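Local structure of polyhedrin (Operophtera brumata cypovirus 19, 5A99) at residues 62-65 against 70-73; 66-69 against 75-78; 101-106 against 180-185; 227-232 against 238-243. The protein packs as trimers into the microcrystalline occlusion bodies, or polyhedra, that probably shelter embedded cypovirus particles outside the insect host. One frame throughout, in Å; residues are numbered along the deposited sequence.

Contact 1 (62-65 against 70-73); sequences NWDQ and NYRI
Gln65 reaches Tyr71 through its amide nitrogen: NE2 donates to the phenol OH at 2.8 Å along a nearly straight line (175° at the hydrogen), with the oxygen almost in the amide plane. The ring itself is turned 41° from that amide, and the CG methylene of Gln65 lies 4.0 Å from CE1 of Tyr71, so the aliphatic part of the glutamine approaches the ring obliquely while its tip holds the hydroxyl. Asp64 adds a looser touch, its OD2 lying at the ring edge of Tyr71, 3.9 Å from CE1. Nearer the backbone, the carbonyl oxygen of Asp64 meets CB of Asn70 at 3.3 Å and takes a hydrogen bond from a water, which in turn weakly accepts from Tyr71 N. The other end of the Gln65 amide is fixed as well, because OE1 accepts from Asn62 N at 2.8 Å. Both ends of the amide are thus engaged, which sets its flip. Segment 70-73 is shaped by an Asx turn: Asn70 CG sits between the backbone N and the carbonyl carbon (chi1 61°), and OD1 accepts from Arg72 N at 2.8 Å and from Ile73 N at 2.9 Å, the latter donor standing above the carbonyl plane. Asn70 ND2 is bonded to Val67 O and Gln47 OE1. Further out lies the trimer interface, where Asp64 OD1 forms a salt bridge with Arg72 of the second subunit. Tyr71 meets the Tyr71 rings of both neighbouring subunits edge-to-face, and Arg72 forms the reciprocal salt bridge with Asp64 of the third subunit.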
loop_
_atom_site.group_PDB
_atom_site.type_symbol
_atom_site.label_atom_id
_atom_site.label_comp_id
_atom_site.label_asym_id
_atom_site.label_seq_id
_atom_site.Cartn_x
_atom_site.Cartn_y
_atom_site.Cartn_z
ATOM N N ASN A 62 1.920 2.593 10.745
ATOM C CA ASN A 62 2.308 1.859 11.927
ATOM C C ASN A 62 3.381 2.655 12.676
ATOM O O ASN A 62 3.965 3.587 12.120
ATOM C CB ASN A 62 2.813 0.470 11.548
ATOM C CG ASN A 62 2.872 -0.459 12.730
ATOM O OD1 ASN A 62 2.181 -0.252 13.727
ATOM N ND2 ASN A 62 3.701 -1.489 12.634
ATOM N N TRP A 63 3.624 2.291 13.933
ATOM C CA TRP A 63 4.594 2.983 14.784
ATOM C C TRP A 63 5.954 3.153 14.094
ATOM O O TRP A 63 6.574 4.215 14.180
ATOM C CB TRP A 63 4.749 2.210 16.091
ATOM C CG TRP A 63 5.712 2.788 17.104
ATOM C CD1 TRP A 63 5.430 3.718 18.069
ATOM C CD2 TRP A 63 7.087 2.452 17.264
ATOM N NE1 TRP A 63 6.549 3.980 18.816
ATOM C CE2 TRP A 63 7.584 3.217 18.344
ATOM C CE3 TRP A 63 7.956 1.571 16.598
ATOM C CZ2 TRP A 63 8.907 3.136 18.773
ATOM C CZ3 TRP A 63 9.273 1.488 17.031
ATOM C CH2 TRP A 63 9.734 2.267 18.109
ATOM N N ASP A 64 6.406 2.114 13.399
ATOM C CA ASP A 64 7.720 2.148 12.781
ATOM C C ASP A 64 7.727 2.948 11.475
ATOM O O ASP A 64 8.773 3.134 10.857
ATOM C CB ASP A 64 8.260 0.729 12.559
ATOM C CG ASP A 64 7.570 0.003 11.414
ATOM O OD1 ASP A 64 6.350 0.198 11.226
ATOM O OD2 ASP A 64 8.258 -0.769 10.705
ATOM N N GLN A 65 6.565 3.440 11.067
ATOM C CA GLN A 65 6.507 4.350 9.944
ATOM C C GLN A 65 6.342 5.787 10.415
ATOM O O GLN A 65 6.341 6.701 9.599
ATOM C CB GLN A 65 5.375 3.935 9.004
ATOM C CG GLN A 65 5.535 2.500 8.529
ATOM C CD GLN A 65 4.285 1.963 7.861
ATOM O OE1 GLN A 65 3.169 2.242 8.291
ATOM N NE2 GLN A 65 4.470 1.195 6.800
ATOM N N ASN A 70 13.445 5.867 10.398
ATOM C CA ASN A 70 12.682 4.745 9.882
ATOM C C ASN A 70 13.211 4.358 8.504
ATOM O O ASN A 70 14.139 4.989 7.991
ATOM C CB ASN A 70 11.178 5.074 9.831
ATOM C CG ASN A 70 10.863 6.244 8.928
ATOM O OD1 ASN A 70 10.830 6.111 7.698
ATOM N ND2 ASN A 70 10.595 7.396 9.532
ATOM N N TYR A 71 12.628 3.328 7.900
ATOM C CA TYR A 71 13.161 2.807 6.643
ATOM C C TYR A 71 12.922 3.759 5.442
ATOM O O TYR A 71 13.586 3.643 4.414
ATOM C CB TYR A 71 12.670 1.368 6.381
ATOM C CG TYR A 71 11.171 1.202 6.237
ATOM C CD1 TYR A 71 10.356 1.022 7.350
ATOM C CD2 TYR A 71 10.572 1.218 4.985
ATOM C CE1 TYR A 71 8.999 0.879 7.218
ATOM C CE2 TYR A 71 9.212 1.071 4.842
ATOM C CZ TYR A 71 8.424 0.893 5.959
ATOM O OH TYR A 71 7.054 0.740 5.812
ATOM N N ARG A 72 12.003 4.711 5.590
ATOM C CA ARG A 72 11.789 5.744 4.576
ATOM C C ARG A 72 12.724 6.936 4.812
ATOM O O ARG A 72 13.281 7.490 3.866
ATOM C CB ARG A 72 10.329 6.213 4.580
ATOM C CG ARG A 72 9.305 5.102 4.413
ATOM C CD ARG A 72 9.541 4.299 3.127
ATOM N NE ARG A 72 9.498 5.142 1.937
ATOM C CZ ARG A 72 8.381 5.473 1.292
ATOM N NH1 ARG A 72 7.193 5.023 1.710
ATOM N NH2 ARG A 72 8.444 6.257 0.218
ATOM N N ILE A 73 12.879 7.324 6.079
ATOM C CA ILE A 73 13.847 8.352 6.494
ATOM C C ILE A 73 14.804 7.768 7.531
ATOM O O ILE A 73 14.556 7.815 8.743
ATOM C CB ILE A 73 13.149 9.595 7.103
ATOM C CG1 ILE A 73 12.112 10.161 6.131
ATOM C CG2 ILE A 73 14.171 10.668 7.478
ATOM C CD1 ILE A 73 12.711 10.831 4.898
HETATM O O HOH W 1 11.338 1.958 10.680
#

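Contact 2 (66-69 against 75-78); sequences LVLP and DEKY
Leu68 carries CG opposite its backbone N (chi1 -165°) and continues extended, which sends CD2 across to the 75-78 segment. There it lies 3.4 Å from Asp75 OD1 and 3.7 Å from Glu76 CG, crossing the aspartate at about a right angle. Glu76 starts toward Leu68 but bends at chi2 (-81°), so its methylenes face the leucine while the carboxylate leads away. The cis peptide bond between Leu68 and Pro69 turns the chain just where the two segments come closest, and the proline ring is set against the opposite backbone. Pro69 CG rests 3.2 Å from the carbonyl oxygen of Glu76, a short approach of a ring methylene to an oxygen. On the adjoining corner of the same ring, Pro69 CD packs against Tyr78 CD2 at 3.8 Å, the apolar pair of the contact. Tyr78 also turns an edge to the leucine carbonyl, with CE2 3.6 Å from Leu68 O. The segments thus meet by van der Waals packing in which carbon groups lie against carbonyl and carboxylate oxygens; Asp75 OD1, against Leu68 CD2, is buried by the contact with no polar partner in the model. Asp75 OD2 and Glu76 OE2 have weak, long ion pairs with Arg85 of the third subunit. The arrangement is a loop folded back on itself through a cis-proline turn, within the connection from strand 56-61 to helix 81-92, at the border between subunits of the polyhedrin trimer.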
loop_
_atom_site.group_PDB
_atom_site.type_symbol
_atom_site.label_atom_id
_atom_site.label_comp_id
_atom_site.label_asym_id
_atom_site.label_seq_id
_atom_site.Cartn_x
_atom_site.Cartn_y
_atom_site.Cartn_z
ATOM N N LEU A 66 6.230 5.977 11.735
ATOM C CA LEU A 66 6.045 7.302 12.336
ATOM C C LEU A 66 7.281 7.780 13.108
ATOM O O LEU A 66 7.551 8.976 13.193
ATOM C CB LEU A 66 4.834 7.294 13.278
ATOM C CG LEU A 66 3.469 6.979 12.640
ATOM C CD1 LEU A 66 2.406 6.716 13.705
ATOM C CD2 LEU A 66 3.057 8.099 11.726
ATOM N N VAL A 67 8.025 6.852 13.682
ATOM C CA VAL A 67 9.225 7.215 14.421
ATOM C C VAL A 67 10.278 7.733 13.440
ATOM O O VAL A 67 10.137 7.578 12.225
ATOM C CB VAL A 67 9.790 6.016 15.190
ATOM C CG1 VAL A 67 8.794 5.534 16.220
ATOM C CG2 VAL A 67 10.168 4.887 14.232
ATOM N N LEU A 68 11.320 8.365 13.960
ATOM C CA LEU A 68 12.501 8.669 13.158
ATOM C C LEU A 68 13.754 8.350 13.975
ATOM O O LEU A 68 13.939 8.878 15.063
ATOM C CB LEU A 68 12.497 10.138 12.715
ATOM C CG LEU A 68 13.465 10.507 11.582
ATOM C CD1 LEU A 68 13.069 11.857 10.960
ATOM C CD2 LEU A 68 14.907 10.547 12.072
ATOM N N PRO A 69 14.663 7.543 13.423
ATOM C CA PRO A 69 14.698 7.124 12.022
ATOM C C PRO A 69 13.740 5.985 11.690
ATOM O O PRO A 69 13.281 5.231 12.568
ATOM C CB PRO A 69 16.147 6.655 11.845
ATOM C CG PRO A 69 16.521 6.136 13.193
ATOM C CD PRO A 69 15.812 7.016 14.186
ATOM N N ASP A 75 18.037 8.569 8.545
ATOM C CA ASP A 75 19.154 9.513 8.573
ATOM C C ASP A 75 19.679 9.792 9.985
ATOM O O ASP A 75 20.494 10.691 10.178
ATOM C CB ASP A 75 18.787 10.826 7.861
ATOM C CG ASP A 75 17.515 11.458 8.397
ATOM O OD1 ASP A 75 17.179 11.228 9.583
ATOM O OD2 ASP A 75 16.853 12.198 7.631
ATOM N N GLU A 76 19.207 9.022 10.965
ATOM C CA GLU A 76 19.767 9.054 12.310
ATOM C C GLU A 76 20.000 7.612 12.800
ATOM O O GLU A 76 19.491 6.651 12.203
ATOM C CB GLU A 76 18.828 9.795 13.272
ATOM C CG GLU A 76 18.440 11.235 12.850
ATOM C CD GLU A 76 19.507 12.281 13.186
ATOM O OE1 GLU A 76 20.582 11.902 13.701
ATOM O OE2 GLU A 76 19.272 13.485 12.938
ATOM N N LYS A 77 20.797 7.458 13.854
ATOM C CA LYS A 77 20.900 6.175 14.558
ATOM C C LYS A 77 20.982 6.386 16.064
ATOM O O LYS A 77 21.931 6.992 16.564
ATOM C CB LYS A 77 22.111 5.366 14.092
ATOM C CG LYS A 77 22.186 3.981 14.735
ATOM C CD LYS A 77 23.198 3.068 14.040
ATOM C CE LYS A 77 23.203 1.658 14.642
ATOM N NZ LYS A 77 23.691 1.617 16.057
ATOM N N TYR A 78 19.985 5.869 16.782
ATOM C CA TYR A 78 19.918 5.997 18.239
ATOM C C TYR A 78 19.994 4.641 18.946
ATOM O O TYR A 78 20.341 4.581 20.121
ATOM C CB TYR A 78 18.617 6.707 18.650
ATOM C CG TYR A 78 18.412 8.042 17.967
ATOM C CD1 TYR A 78 19.456 8.949 17.856
ATOM C CD2 TYR A 78 17.182 8.385 17.420
ATOM C CE1 TYR A 78 19.283 10.162 17.232
ATOM C CE2 TYR A 78 16.999 9.603 16.786
ATOM C CZ TYR A 78 18.060 10.487 16.692
ATOM O OH TYR A 78 17.905 11.699 16.053
#

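Contact 3 (101-106 against 180-185); sequences HDKGMN and PCHPVI
His182 sets the CE1 corner of its imidazole against the 101-106 loop, 3.3 Å from the carbonyl oxygen of Asp102 and 4.1 Å from CG of Lys103. The approach to the ring is oblique, and the lysine chain crosses the histidine at about a right angle. With CG anti to its carbonyl carbon (chi1 -48°), His182 directs the ring at the loop, and ND1 is hydrogen-bonded to Glu107 OE2. Glu107 also receives Gly104 N on OE1, so one carboxylate ties the histidine to the very loop it touches. Lys103 runs extended to CE and then bends, bringing NZ to 3.9 Å from Cys181 SG, a loose contact. NZ also lies 4.7 Å from His182 NE2; a positive lysine there and the Glu107 carboxylate at ND1 would probably have opposing effects on protonation of the ring. Leu91 of helix 81-92 also packs against the His182 side chain. At the exposed end of the contact, Asp102 and Lys103 also touch crystal neighbours. This is surface packing of loop on loop: the connection between helix 81-92 and strand 110-116 meets the turn that leads into strand 184-190, the middle strand of the three-stranded antiparallel sheet.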
loop_
_atom_site.group_PDB
_atom_site.type_symbol
_atom_site.label_atom_id
_atom_site.label_comp_id
_atom_site.label_asym_id
_atom_site.label_seq_id
_atom_site.Cartn_x
_atom_site.Cartn_y
_atom_site.Cartn_z
ATOM N N HIS A 101 14.172 1.077 28.263
ATOM C CA HIS A 101 13.657 2.339 27.753
ATOM C C HIS A 101 12.135 2.360 27.782
ATOM O O HIS A 101 11.478 1.520 27.143
ATOM C CB HIS A 101 14.143 2.571 26.319
ATOM C CG HIS A 101 15.633 2.570 26.169
ATOM N ND1 HIS A 101 16.286 1.750 25.273
ATOM C CD2 HIS A 101 16.599 3.303 26.778
ATOM C CE1 HIS A 101 17.586 1.964 25.348
ATOM N NE2 HIS A 101 17.804 2.903 26.254
ATOM N N ASP A 102 11.576 3.323 28.514
ATOM C CA ASP A 102 10.127 3.539 28.529
ATOM C C ASP A 102 9.651 4.155 27.222
ATOM O O ASP A 102 8.591 3.802 26.705
ATOM C CB ASP A 102 9.738 4.499 29.644
ATOM C CG ASP A 102 9.364 3.793 30.925
ATOM O OD1 ASP A 102 9.224 2.549 30.911
ATOM O OD2 ASP A 102 9.181 4.492 31.943
ATOM N N LYS A 103 10.430 5.117 26.732
ATOM C CA LYS A 103 10.114 5.827 25.513
ATOM C C LYS A 103 11.350 5.846 24.640
ATOM O O LYS A 103 12.477 5.770 25.139
ATOM C CB LYS A 103 9.675 7.258 25.817
ATOM C CG LYS A 103 8.467 7.362 26.750
ATOM C CD LYS A 103 7.835 8.745 26.703
ATOM C CE LYS A 103 6.941 9.012 27.908
ATOM N NZ LYS A 103 6.235 7.794 28.411
ATOM N N GLY A 104 11.140 5.945 23.335
ATOM C CA GLY A 104 12.244 5.956 22.400
ATOM C C GLY A 104 12.619 7.365 22.012
ATOM O O GLY A 104 11.751 8.233 21.867
ATOM N N MET A 105 13.919 7.595 21.857
ATOM C CA MET A 105 14.413 8.850 21.312
ATOM C C MET A 105 13.855 9.057 19.910
ATOM O O MET A 105 13.763 10.185 19.432
ATOM C CB MET A 105 15.935 8.831 21.257
ATOM C CG MET A 105 16.598 8.834 22.607
ATOM S SD MET A 105 15.875 10.068 23.714
ATOM C CE MET A 105 17.072 10.026 25.050
ATOM N N ASN A 106 13.466 7.958 19.266
ATOM C CA ASN A 106 12.992 8.001 17.885
ATOM C C ASN A 106 11.524 8.387 17.770
ATOM O O ASN A 106 11.028 8.591 16.669
ATOM C CB ASN A 106 13.231 6.643 17.187
ATOM C CG ASN A 106 12.599 5.466 17.943
ATOM O OD1 ASN A 106 12.353 5.546 19.149
ATOM N ND2 ASN A 106 12.354 4.363 17.232
ATOM N N PRO A 180 -2.402 8.275 22.604
ATOM C CA PRO A 180 -1.383 7.303 23.003
ATOM C C PRO A 180 0.051 7.849 22.896
ATOM O O PRO A 180 0.374 8.566 21.945
ATOM C CB PRO A 180 -1.614 6.147 22.028
ATOM C CG PRO A 180 -3.090 6.213 21.734
ATOM C CD PRO A 180 -3.421 7.684 21.719
ATOM N N CYS A 181 0.886 7.506 23.877
ATOM C CA CYS A 181 2.307 7.857 23.860
ATOM C C CYS A 181 3.069 7.230 22.707
ATOM O O CYS A 181 4.031 7.809 22.214
ATOM C CB CYS A 181 2.985 7.396 25.153
ATOM S SG CYS A 181 2.956 8.571 26.508
ATOM N N HIS A 182 2.647 6.035 22.308
ATOM C CA HIS A 182 3.353 5.227 21.313
ATOM C C HIS A 182 2.363 4.925 20.199
ATOM O O HIS A 182 1.680 3.906 20.213
ATOM C CB HIS A 182 3.883 3.941 21.949
ATOM C CG HIS A 182 4.602 4.172 23.245
ATOM N ND1 HIS A 182 5.932 4.524 23.302
ATOM C CD2 HIS A 182 4.171 4.127 24.526
ATOM C CE1 HIS A 182 6.293 4.677 24.565
ATOM N NE2 HIS A 182 5.243 4.442 25.328
ATOM N N PRO A 183 2.274 5.842 19.233
ATOM C CA PRO A 183 1.131 5.944 18.324
ATOM C C PRO A 183 1.182 5.061 17.088
ATOM O O PRO A 183 2.253 4.746 16.554
ATOM C CB PRO A 183 1.171 7.418 17.896
ATOM C CG PRO A 183 2.621 7.741 17.881
ATOM C CD PRO A 183 3.230 6.943 19.035
ATOM N N VAL A 184 -0.012 4.641 16.680
ATOM C CA VAL A 184 -0.289 4.140 15.340
ATOM C C VAL A 184 -1.306 5.150 14.807
ATOM O O VAL A 184 -2.185 5.588 15.545
ATOM C CB VAL A 184 -0.907 2.738 15.367
ATOM C CG1 VAL A 184 -1.597 2.431 14.044
ATOM C CG2 VAL A 184 0.158 1.663 15.694
ATOM N N ILE A 185 -1.187 5.557 13.556
ATOM C CA ILE A 185 -2.049 6.625 13.074
ATOM C C ILE A 185 -2.781 6.281 11.784
ATOM O O ILE A 185 -2.166 5.871 10.795
ATOM C CB ILE A 185 -1.262 7.927 12.900
ATOM C CG1 ILE A 185 -0.836 8.477 14.268
ATOM C CG2 ILE A 185 -2.096 8.972 12.195
ATOM C CD1 ILE A 185 0.185 9.574 14.171
#

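Contact 4 (227-232 against 238-243); sequences TSVANY and YLYRTK
Tyr232 and Tyr238 lie with their rings nearly parallel, planes at 26°, but slid so far apart that they barely overlap; the centroids are 5.5 Å from each other. The closest approach is oblique, Tyr232 CE2 meeting Tyr238 CD2 at 3.7 Å, and the Tyr232 hydroxyl oxygen lies 3.7 Å from Tyr238 CE2. Tyr232 reaches this place because CG is anti to the backbone N (chi1 -175°), which carries the ring off the helix. Its OH is hydrogen-bonded to His36 and Arg50, fixing the far end of the ring. One helical turn earlier, Val229 uses a single methyl for two partners: CG2 sits 4.0 Å from Tyr240 CD2 and 3.9 Å from Thr242 CG2, crossing both side chains at about a right angle. The hydroxyl of Tyr240 is hydrogen-bonded to Glu225 and Tyr40, while Thr242 OG1 takes Ile246 N. The contact closes the C-terminal segment back along helix 225-236, which has a wider pi-type turn at 229-232. Val248 covers Val229, Tyr240 and Thr242, the inner strand 46-53 supplies Leu46 against Ser228 and Tyr240, and strand 157-161, an outermost strand of the six-stranded sheet, packs on Leu239 and Arg241.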
loop_
_atom_site.group_PDB
_atom_site.type_symbol
_atom_site.label_atom_id
_atom_site.label_comp_id
_atom_site.label_asym_id
_atom_site.label_seq_id
_atom_site.Cartn_x
_atom_site.Cartn_y
_atom_site.Cartn_z
ATOM N N THR A 227 12.547 25.834 9.230
ATOM C CA THR A 227 13.152 25.337 8.002
ATOM C C THR A 227 12.050 24.845 7.070
ATOM O O THR A 227 12.056 25.166 5.886
ATOM C CB THR A 227 14.192 24.221 8.253
ATOM O OG1 THR A 227 15.158 24.667 9.214
ATOM C CG2 THR A 227 14.909 23.862 6.970
ATOM N N SER A 228 11.097 24.089 7.615
ATOM C CA SER A 228 9.962 23.596 6.835
ATOM C C SER A 228 9.097 24.745 6.307
ATOM O O SER A 228 8.633 24.695 5.171
ATOM C CB SER A 228 9.105 22.603 7.640
ATOM O OG SER A 228 8.355 23.239 8.654
ATOM N N VAL A 229 8.899 25.781 7.122
ATOM C CA VAL A 229 8.128 26.950 6.690
ATOM C C VAL A 229 8.819 27.559 5.469
ATOM O O VAL A 229 8.188 27.802 4.440
ATOM C CB VAL A 229 7.956 27.995 7.837
ATOM C CG1 VAL A 229 7.486 29.339 7.309
ATOM C CG2 VAL A 229 6.994 27.474 8.902
ATOM N N ALA A 230 10.125 27.762 5.584
ATOM C CA ALA A 230 10.917 28.348 4.513
ATOM C C ALA A 230 11.017 27.488 3.254
ATOM O O ALA A 230 10.921 27.998 2.134
ATOM C CB ALA A 230 12.299 28.674 5.020
ATOM N N ASN A 231 11.215 26.189 3.428
ATOM C CA ASN A 231 11.595 25.340 2.306
ATOM C C ASN A 231 10.489 24.424 1.794
ATOM O O ASN A 231 10.677 23.714 0.810
ATOM C CB ASN A 231 12.807 24.501 2.705
ATOM C CG ASN A 231 14.057 25.338 2.902
ATOM O OD1 ASN A 231 14.048 26.564 2.719
ATOM N ND2 ASN A 231 15.128 24.691 3.306
ATOM N N TYR A 232 9.338 24.457 2.449
ATOM C CA TYR A 232 8.262 23.531 2.123
ATOM C C TYR A 232 6.900 24.214 2.106
ATOM O O TYR A 232 6.278 24.353 1.058
ATOM C CB TYR A 232 8.263 22.375 3.123
ATOM C CG TYR A 232 7.273 21.293 2.802
ATOM C CD1 TYR A 232 7.609 20.238 1.958
ATOM C CD2 TYR A 232 5.992 21.328 3.336
ATOM C CE1 TYR A 232 6.692 19.245 1.661
ATOM C CE2 TYR A 232 5.069 20.332 3.053
ATOM C CZ TYR A 232 5.410 19.302 2.205
ATOM O OH TYR A 232 4.463 18.317 1.924
ATOM N N TYR A 238 1.330 25.023 0.625
ATOM C CA TYR A 238 0.640 24.225 1.627
ATOM C C TYR A 238 0.419 25.083 2.869
ATOM O O TYR A 238 1.378 25.509 3.523
ATOM C CB TYR A 238 1.472 23.002 1.992
ATOM C CG TYR A 238 1.501 21.958 0.912
ATOM C CD1 TYR A 238 0.328 21.539 0.311
ATOM C CD2 TYR A 238 2.703 21.412 0.476
ATOM C CE1 TYR A 238 0.337 20.591 -0.671
ATOM C CE2 TYR A 238 2.729 20.458 -0.522
ATOM C CZ TYR A 238 1.541 20.051 -1.088
ATOM O OH TYR A 238 1.549 19.106 -2.076
ATOM N N LEU A 239 -0.842 25.360 3.170
ATOM C CA LEU A 239 -1.199 26.181 4.321
ATOM C C LEU A 239 -0.756 25.479 5.605
ATOM O O LEU A 239 -0.822 24.259 5.708
ATOM C CB LEU A 239 -2.706 26.475 4.316
ATOM C CG LEU A 239 -3.194 27.235 3.078
ATOM C CD1 LEU A 239 -4.690 27.520 3.141
ATOM C CD2 LEU A 239 -2.416 28.537 2.905
ATOM N N TYR A 240 -0.270 26.255 6.568
ATOM C CA TYR A 240 0.385 25.691 7.740
ATOM C C TYR A 240 0.336 26.644 8.927
ATOM O O TYR A 240 0.381 27.873 8.772
ATOM C CB TYR A 240 1.850 25.337 7.410
ATOM C CG TYR A 240 2.618 24.738 8.564
ATOM C CD1 TYR A 240 2.441 23.416 8.924
ATOM C CD2 TYR A 240 3.531 25.497 9.286
ATOM C CE1 TYR A 240 3.129 22.863 9.981
ATOM C CE2 TYR A 240 4.234 24.953 10.342
ATOM C CZ TYR A 240 4.023 23.631 10.688
ATOM O OH TYR A 240 4.712 23.066 11.725
ATOM N N ARG A 241 0.259 26.058 10.114
ATOM C CA ARG A 241 0.176 26.806 11.357
ATOM C C ARG A 241 1.405 26.487 12.214
ATOM O O ARG A 241 1.649 25.327 12.541
ATOM C CB ARG A 241 -1.100 26.396 12.087
ATOM C CG ARG A 241 -1.734 27.456 12.940
ATOM C CD ARG A 241 -3.097 26.970 13.461
ATOM N NE ARG A 241 -4.201 27.452 12.632
ATOM C CZ ARG A 241 -4.465 28.741 12.479
ATOM N NH1 ARG A 241 -3.708 29.631 13.101
ATOM N NH2 ARG A 241 -5.470 29.141 11.724
ATOM N N THR A 242 2.164 27.522 12.576
ATOM C CA THR A 242 3.390 27.361 13.369
ATOM C C THR A 242 3.129 27.180 14.871
ATOM O O THR A 242 1.999 27.303 15.342
ATOM C CB THR A 242 4.343 28.567 13.177
ATOM O OG1 THR A 242 3.788 29.722 13.806
ATOM C CG2 THR A 242 4.600 28.843 11.689
ATOM N N LYS A 243 4.185 26.870 15.621
ATOM C CA LYS A 243 4.078 26.680 17.069
ATOM C C LYS A 243 3.502 27.917 17.746
ATOM O O LYS A 243 2.723 27.813 18.700
ATOM C CB LYS A 243 5.442 26.368 17.685
ATOM C CG LYS A 243 5.380 26.187 19.196
ATOM C CD LYS A 243 6.755 26.258 19.857
ATOM C CE LYS A 243 6.616 26.242 21.379
ATOM N NZ LYS A 243 7.932 26.110 22.083
#

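Overall arrangement
Contacts 1 and 2 start from one continuous run, 62-69, in the loop between strand 56-61 and helix 81-92; their centres are 8 Å apart, and Ile73 packs on Leu68 between them. Contact 3 opens later in the chain yet lies about 12 Å from the centre of each: Trp63 packs on Asn106, His182 and Pro183, and Leu68 N probably bonds to Asn106 O. These three form one cluster by strand 184-190 of the three-stranded sheet. Contact 4, last in sequence, stands apart over the six-stranded sheet, its centre 21 to 25 Å from the others. Contacts 1, 2 and 4 all touch the third subunit, so separate parts of the chain contribute to the trimer.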